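Long-range contacts in acetyl-CoA acetyltransferase (Mycobacterium smegmatis, PDB 4EGV), which probably has acyltransferase activity and is a monomeric thiolase-like protein with an additional C-terminal domain: residues T19-G24 and M278-A283; A67-A72 and E133-L138; W466-G471 and K486-D491. All coordinates share one frame; numbering follows the deposited sequence.

Contacts 1 and 2 lie 11 Å apart, centre to centre, within one mixed sheet of the thiolase fold. Strands 271-279 and 136-143 are neighbours in it, and Met278 of contact 1 packs on Val136 of contact 2. Contact 1 is an antiparallel pairing whose touching residues are all buried; contact 2 is parallel and mostly buried, but the loops leading into its strands add polar contacts, with an aspartate holding backbone amides. Contact 3 belongs to the additional C-terminal domain, on the opposite side of the chain's centre and about 40 Å from contact 1 between nearest atoms. It is an antiparallel hairpin pairing near the surface, flanked by lysine chains.

Contact 1 (T19-G24 and M278-A283); sequences TPVIVG and MSVESA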
# COMPACT_ATOMS: atom_id res chain seq x y z
N THR A 19 -24.54 -7.12 11.28
CA THR A 19 -23.71 -7.01 10.09
C THR A 19 -23.30 -5.55 9.86
O THR A 19 -24.12 -4.65 9.91
CB THR A 19 -24.44 -7.61 8.88
OG1 THR A 19 -24.83 -8.95 9.18
CG2 THR A 19 -23.55 -7.61 7.64
N PRO A 20 -21.99 -5.31 9.65
CA PRO A 20 -21.42 -3.99 9.42
C PRO A 20 -21.54 -3.51 7.98
O PRO A 20 -21.28 -4.25 7.02
CB PRO A 20 -19.97 -4.18 9.80
CG PRO A 20 -19.68 -5.56 9.46
CD PRO A 20 -20.92 -6.34 9.72
N VAL A 21 -21.96 -2.27 7.84
CA VAL A 21 -21.99 -1.61 6.55
C VAL A 21 -21.24 -0.28 6.59
O VAL A 21 -21.29 0.46 7.59
CB VAL A 21 -23.45 -1.44 6.03
CG1 VAL A 21 -23.95 -2.73 5.46
CG2 VAL A 21 -24.39 -0.94 7.11
N ILE A 22 -20.51 0.01 5.52
CA ILE A 22 -20.04 1.38 5.31
C ILE A 22 -21.17 2.29 4.80
O ILE A 22 -21.78 1.98 3.75
CB ILE A 22 -18.81 1.46 4.41
CG1 ILE A 22 -17.67 0.75 5.09
CG2 ILE A 22 -18.45 2.91 4.10
CD1 ILE A 22 -16.39 0.79 4.32
N VAL A 23 -21.48 3.34 5.58
CA VAL A 23 -22.60 4.24 5.27
C VAL A 23 -22.26 5.62 4.75
O VAL A 23 -23.05 6.20 4.00
CB VAL A 23 -23.67 4.33 6.36
CG1 VAL A 23 -24.19 2.97 6.64
CG2 VAL A 23 -23.13 5.01 7.60
N GLY A 24 -21.07 6.12 5.10
CA GLY A 24 -20.65 7.43 4.67
C GLY A 24 -19.18 7.47 4.40
O GLY A 24 -18.39 6.94 5.17
N MSE A 278 -21.13 1.11 10.41
CA MSE A 278 -22.21 0.86 11.36
C MSE A 278 -22.73 -0.56 11.24
O MSE A 278 -22.54 -1.21 10.23
CB MSE A 278 -23.40 1.76 11.02
CG MSE A 278 -23.58 3.01 11.78
SE MSE A 278 -25.04 4.09 10.98
CE MSE A 278 -25.44 2.87 9.56
N SER A 279 -23.45 -1.01 12.26
CA SER A 279 -24.29 -2.17 12.17
C SER A 279 -25.51 -1.78 11.37
O SER A 279 -25.97 -0.67 11.45
CB SER A 279 -24.68 -2.68 13.55
OG SER A 279 -25.37 -1.72 14.30
N VAL A 280 -26.02 -2.71 10.60
CA VAL A 280 -27.26 -2.55 9.87
C VAL A 280 -28.44 -2.09 10.78
O VAL A 280 -29.30 -1.32 10.37
CB VAL A 280 -27.48 -3.86 9.04
CG1 VAL A 280 -28.91 -4.35 8.97
CG2 VAL A 280 -26.82 -3.75 7.69
N GLU A 281 -28.44 -2.54 12.02
CA GLU A 281 -29.36 -2.10 13.04
C GLU A 281 -29.22 -0.63 13.39
O GLU A 281 -30.20 0.07 13.55
CB GLU A 281 -29.15 -2.93 14.29
CG GLU A 281 -30.11 -2.62 15.42
CD GLU A 281 -29.75 -3.36 16.72
OE1 GLU A 281 -28.60 -3.88 16.87
OE2 GLU A 281 -30.62 -3.43 17.59
N SER A 282 -28.00 -0.15 13.54
CA SER A 282 -27.79 1.28 13.71
C SER A 282 -28.16 2.11 12.47
O SER A 282 -28.64 3.23 12.58
CB SER A 282 -26.37 1.58 14.12
OG SER A 282 -26.09 1.06 15.39
N ALA A 283 -27.96 1.55 11.29
CA ALA A 283 -28.33 2.22 10.06
C ALA A 283 -29.83 2.46 9.93
O ALA A 283 -30.24 3.48 9.42
CB ALA A 283 -27.80 1.48 8.88
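Met278 O takes the backbone N-H of Val21 at 2.7 Å, the shortest hydrogen bond between the two segments. The donor lies almost on the extension of the carbonyl, and the same oxygen is also approached by Pro20 CA in a CA-H...O contact of 3.1 Å. Val21 answers through its own carbonyl, which accepts Met278 N at 2.9 Å from a direction tilted 18° off the carbonyl plane, and this closes an antiparallel hydrogen-bonded pair. One step along, Pro20 and Ser279 form the non-hydrogen-bonded pair; their side chains lie on one face of the sheet, where both touch Ile129 of helix 117-130. Beyond it Val280 N, already in the first turn of helix 280-286, bonds to Thr19 O at 2.8 Å. The pairing therefore carries on past the last strand residue.

In the thiolase fold this is the junction of the first strand of the N-terminal half with its fifth, the one that runs against the others, and strand 271-279 is sandwiched between strands 20-29 and 136-143. Farther along, Val23 and Gly24 both sit opposite Leu276 in a classic beta bulge.

On the face of Val21 and Met278 the contact is apolar. Val21 CG2, set between the backbone N and the carbonyl carbon, lies 3.8 Å from Val280 CG2, the two side chains slanting past each other; Tyr295 touches both. Met278, modelled as selenomethionine, passes Val23 at roughly a right angle, its SE 4.0 Å from Val23 CG2, though the position of its terminal methyl is doubtful. Where strand becomes helix, Ser279 is the N-cap: its OG, at chi1 60°, accepts Ser282 N at 3.2 Å and the Ser282 hydroxyl as well.

Contact 2 (A67-A72 and E133-L138); sequences AIDTVA and ENDVVL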
# COMPACT_ATOMS: atom_id res chain seq x y z
N ALA A 67 -24.02 9.45 18.07
CA ALA A 67 -24.13 8.01 18.17
C ALA A 67 -22.79 7.28 18.01
O ALA A 67 -22.69 6.08 18.29
CB ALA A 67 -25.17 7.48 17.16
N ILE A 68 -21.77 7.99 17.53
CA ILE A 68 -20.43 7.42 17.37
C ILE A 68 -19.79 6.99 18.71
O ILE A 68 -19.59 7.81 19.61
CB ILE A 68 -19.45 8.37 16.59
CG1 ILE A 68 -19.92 8.61 15.17
CG2 ILE A 68 -18.04 7.80 16.56
CD1 ILE A 68 -19.30 9.81 14.50
N ASP A 69 -19.47 5.71 18.82
CA ASP A 69 -18.87 5.17 20.01
C ASP A 69 -17.34 4.97 19.92
O ASP A 69 -16.65 4.91 20.95
CB ASP A 69 -19.63 3.92 20.51
CG ASP A 69 -19.74 2.76 19.45
OD1 ASP A 69 -18.73 2.14 19.02
OD2 ASP A 69 -20.89 2.44 19.07
N THR A 70 -16.80 4.88 18.69
CA THR A 70 -15.36 4.78 18.51
C THR A 70 -14.88 5.61 17.35
O THR A 70 -15.51 5.61 16.30
CB THR A 70 -14.91 3.35 18.25
OG1 THR A 70 -15.53 2.52 19.21
CG2 THR A 70 -13.40 3.24 18.40
N VAL A 71 -13.79 6.33 17.58
CA VAL A 71 -13.03 6.97 16.53
C VAL A 71 -11.63 6.37 16.43
O VAL A 71 -11.00 6.03 17.43
CB VAL A 71 -12.94 8.50 16.63
CG1 VAL A 71 -14.30 9.08 16.57
CG2 VAL A 71 -12.25 8.94 17.88
N ALA A 72 -11.17 6.22 15.21
CA ALA A 72 -9.89 5.69 15.00
C ALA A 72 -9.25 6.57 13.94
O ALA A 72 -9.88 6.92 12.95
CB ALA A 72 -10.01 4.23 14.56
N GLU A 133 -19.39 -5.73 20.33
CA GLU A 133 -18.31 -4.83 20.70
C GLU A 133 -18.60 -3.36 20.40
O GLU A 133 -18.57 -2.53 21.31
CB GLU A 133 -17.01 -5.25 20.00
N ASN A 134 -18.87 -3.04 19.14
CA ASN A 134 -19.00 -1.67 18.75
C ASN A 134 -20.23 -1.54 17.87
O ASN A 134 -20.72 -2.53 17.41
CB ASN A 134 -17.72 -1.23 18.05
CG ASN A 134 -16.58 -1.04 18.99
OD1 ASN A 134 -16.44 -0.03 19.58
ND2 ASN A 134 -15.75 -2.03 19.12
N ASP A 135 -20.72 -0.32 17.67
CA ASP A 135 -21.95 -0.08 16.91
C ASP A 135 -21.83 0.98 15.82
O ASP A 135 -22.28 0.82 14.75
CB ASP A 135 -23.08 0.34 17.86
CG ASP A 135 -23.61 -0.79 18.69
OD1 ASP A 135 -24.01 -1.80 18.15
OD2 ASP A 135 -23.63 -0.67 19.89
N VAL A 136 -21.25 2.08 16.13
CA VAL A 136 -20.92 3.13 15.16
C VAL A 136 -19.47 3.60 15.28
O VAL A 136 -19.03 4.07 16.33
CB VAL A 136 -21.86 4.35 15.26
CG1 VAL A 136 -21.61 5.32 14.11
CG2 VAL A 136 -23.29 3.90 15.29
N VAL A 137 -18.74 3.47 14.19
CA VAL A 137 -17.34 3.76 14.20
C VAL A 137 -17.01 4.76 13.10
O VAL A 137 -17.54 4.69 12.02
CB VAL A 137 -16.52 2.45 13.99
CG1 VAL A 137 -14.99 2.72 13.89
CG2 VAL A 137 -16.83 1.44 15.08
N LEU A 138 -16.13 5.69 13.41
CA LEU A 138 -15.58 6.63 12.43
C LEU A 138 -14.07 6.45 12.29
O LEU A 138 -13.34 6.50 13.24
CB LEU A 138 -15.92 8.10 12.78
CG LEU A 138 -15.50 9.15 11.74
CD1 LEU A 138 -16.22 8.90 10.41
CD2 LEU A 138 -15.74 10.56 12.21
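Asp69 reaches across to the backbone of Asp135 and Val136 with its carboxylate. Its CG is folded in between its own backbone N and carbonyl carbon (chi1 56°), which carries the group alongside the other segment. OD2 accepts Val136 N at 3.0 Å in a nearly straight bond, but the donor comes from above the carboxylate, 42° out of its plane; Asp135 N adds weak bonds to both oxygens. The flat amide of Asn134 slants past this carboxylate with the two planes 33° apart, and stands about square to the side chain of Thr70.

The backbone of Asp69 is tied to the same place: its N-H goes to Val136 O at 3.0 Å, and Thr70 N adds a weak bond to that oxygen. From there the strands run parallel, with Leu138 N giving to Thr70 O at 3.0 Å and Ala72 N to Leu138 O at 2.9 Å.

The apolar side chains sort onto two faces. Ile68 crosses Val136 at about a right angle, CG1 to CG1 at 3.8 Å, and runs obliquely over Leu138, where its CD1 meets CB at 4.2 Å. Val71 and Leu138 share a face under helix 93-101, through Pro94 and Ile101, whereas Ala72 and Val137 meet Phe125 of helix 117-130 on the other, the alpha/beta/alpha layering of one thiolase half. Between strands 70-73 and 136-143 the chain goes out through edge strand 107-110 and comes back, making these two direct neighbours.

Because Asp135 OD2 lies 4.2 Å from Asp69 OD2, the two carboxylates should repel mildly; the backbone amides that Asp69 collects probably offset this and stabilise its negative charge.

Contact 3 (W466-G471 and K486-D491); sequences WTPHTG and KTKDED
The Pro468 ring is met by the aliphatic part of Lys488, which crosses it at about a right angle with Lys488 CD 4.1 Å from Pro468 CG. The next residue, His469, starts away from segment 486-491, and its flat ring has Trp466 O in its plane at the edge; Tyr464 packs with it edge-to-face, and Val493 of helix 490-498 touches it too. A cis peptide bond before Pro468 bends the chain just ahead of the strand.

Both segments belong to the additional C-terminal domain of this thiolase-like type, a five-stranded antiparallel sheet consistent with an OB fold, and they come from the hairpin of strands 470-476 and 482-487, at the end farthest from its turn. Gly471 and Thr487 form an antiparallel hydrogen-bonded pair. Gly471 N gives a straight bond of 3.0 Å to Thr487 O, lying in the carbonyl plane, while the return bond from Thr487 N to Gly471 O is weak. On its outer side strand 482-487 meets the end of the chain, since Lys486 bonds through its backbone to Asn515 and the Thr487 hydroxyl to Ala517 O, as expected if the sheet curls toward a barrel.

Both lysine chains pack on Thr470, Lys488 at its hydroxyl and Lys486 at its methyl. With chi1 at -58°, its OG1 stands beside its own backbone N and gives a hydrogen bond of 3.1 Å to Pro468 O, from a direction tilted 25° off that carbonyl's plane, which fixes the hydroxyl. Lys488 passes obliquely along this group, its CE 3.5 Å from Thr470 OG1, and on the methyl branch Thr470 CG2 rests 3.9 Å from Lys486 CG. Across the hydrogen-bonded pair, Thr487 CG2 sits 3.9 Å from Gly471 CA.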
# COMPACT_ATOMS: atom_id res chain seq x y z
N TRP A 466 23.16 10.85 -4.42
CA TRP A 466 24.43 11.04 -3.73
C TRP A 466 25.56 11.21 -4.73
O TRP A 466 25.51 10.68 -5.82
CB TRP A 466 24.71 9.85 -2.81
CG TRP A 466 23.79 9.73 -1.63
CD1 TRP A 466 22.67 10.45 -1.41
CD2 TRP A 466 23.89 8.81 -0.54
NE1 TRP A 466 22.06 10.07 -0.25
CE2 TRP A 466 22.79 9.05 0.31
CE3 TRP A 466 24.80 7.80 -0.19
CZ2 TRP A 466 22.58 8.32 1.51
CZ3 TRP A 466 24.60 7.07 1.02
CH2 TRP A 466 23.50 7.35 1.85
N THR A 467 26.58 11.98 -4.35
CA THR A 467 27.86 11.97 -5.04
C THR A 467 28.97 11.61 -4.05
O THR A 467 29.10 12.24 -3.03
CB THR A 467 28.15 13.30 -5.72
OG1 THR A 467 27.02 13.65 -6.51
CG2 THR A 467 29.44 13.24 -6.59
N PRO A 468 29.78 10.58 -4.36
CA PRO A 468 29.67 9.78 -5.59
C PRO A 468 28.43 8.86 -5.55
O PRO A 468 27.92 8.57 -4.48
CB PRO A 468 31.01 9.02 -5.65
CG PRO A 468 31.65 9.22 -4.33
CD PRO A 468 30.83 10.09 -3.46
N HIS A 469 27.94 8.44 -6.71
CA HIS A 469 26.86 7.47 -6.77
C HIS A 469 27.20 6.25 -5.91
O HIS A 469 28.33 5.80 -5.86
CB HIS A 469 26.54 7.08 -8.23
CG HIS A 469 26.07 8.23 -9.08
ND1 HIS A 469 26.04 8.17 -10.45
CD2 HIS A 469 25.62 9.47 -8.75
CE1 HIS A 469 25.61 9.33 -10.94
NE2 HIS A 469 25.35 10.13 -9.92
N THR A 470 26.21 5.73 -5.20
CA THR A 470 26.45 4.72 -4.18
C THR A 470 25.57 3.51 -4.42
O THR A 470 24.36 3.65 -4.53
CB THR A 470 26.15 5.29 -2.76
OG1 THR A 470 26.96 6.43 -2.53
CG2 THR A 470 26.43 4.28 -1.65
N GLY A 471 26.20 2.34 -4.47
CA GLY A 471 25.53 1.06 -4.68
C GLY A 471 25.23 0.30 -3.41
O GLY A 471 26.01 0.27 -2.48
N LYS A 486 27.71 -2.08 0.79
CA LYS A 486 27.67 -0.74 0.26
C LYS A 486 28.95 -0.53 -0.55
O LYS A 486 29.99 -1.10 -0.23
CB LYS A 486 27.63 0.23 1.43
CG LYS A 486 27.21 1.64 1.05
CD LYS A 486 28.07 2.72 1.74
CE LYS A 486 27.30 3.48 2.81
NZ LYS A 486 28.17 3.95 3.91
N THR A 487 28.90 0.30 -1.58
CA THR A 487 30.02 0.43 -2.50
C THR A 487 30.08 1.81 -3.19
O THR A 487 29.07 2.34 -3.69
CB THR A 487 30.10 -0.78 -3.54
OG1 THR A 487 31.34 -0.77 -4.25
CG2 THR A 487 28.98 -0.75 -4.56
N LYS A 488 31.27 2.39 -3.21
CA LYS A 488 31.52 3.58 -4.01
C LYS A 488 32.63 3.37 -5.01
O LYS A 488 32.99 4.30 -5.75
CB LYS A 488 31.85 4.78 -3.12
CG LYS A 488 30.69 5.14 -2.27
CD LYS A 488 30.86 6.40 -1.50
CE LYS A 488 29.80 6.40 -0.43
NZ LYS A 488 29.33 7.75 -0.09
N ASP A 489 33.21 2.19 -5.00
CA ASP A 489 34.14 1.80 -6.03
C ASP A 489 33.59 2.23 -7.42
O ASP A 489 32.51 1.82 -7.84
CB ASP A 489 34.44 0.31 -5.91
CG ASP A 489 35.06 -0.27 -7.15
OD1 ASP A 489 36.29 -0.06 -7.39
OD2 ASP A 489 34.32 -0.95 -7.90
N GLU A 490 34.34 3.09 -8.10
CA GLU A 490 34.04 3.57 -9.44
C GLU A 490 33.75 2.39 -10.41
O GLU A 490 32.80 2.47 -11.19
CB GLU A 490 35.18 4.52 -9.89
CG GLU A 490 35.27 4.97 -11.40
CD GLU A 490 36.58 5.82 -11.73
OE1 GLU A 490 36.60 7.05 -11.46
OE2 GLU A 490 37.58 5.27 -12.26
N ASP A 491 34.51 1.29 -10.33
CA ASP A 491 34.32 0.16 -11.28
C ASP A 491 32.97 -0.59 -11.12
O ASP A 491 32.25 -0.82 -12.11
CB ASP A 491 35.50 -0.85 -11.22
CG ASP A 491 36.81 -0.30 -11.84
OD1 ASP A 491 36.88 -0.06 -13.09
OD2 ASP A 491 37.78 -0.13 -11.04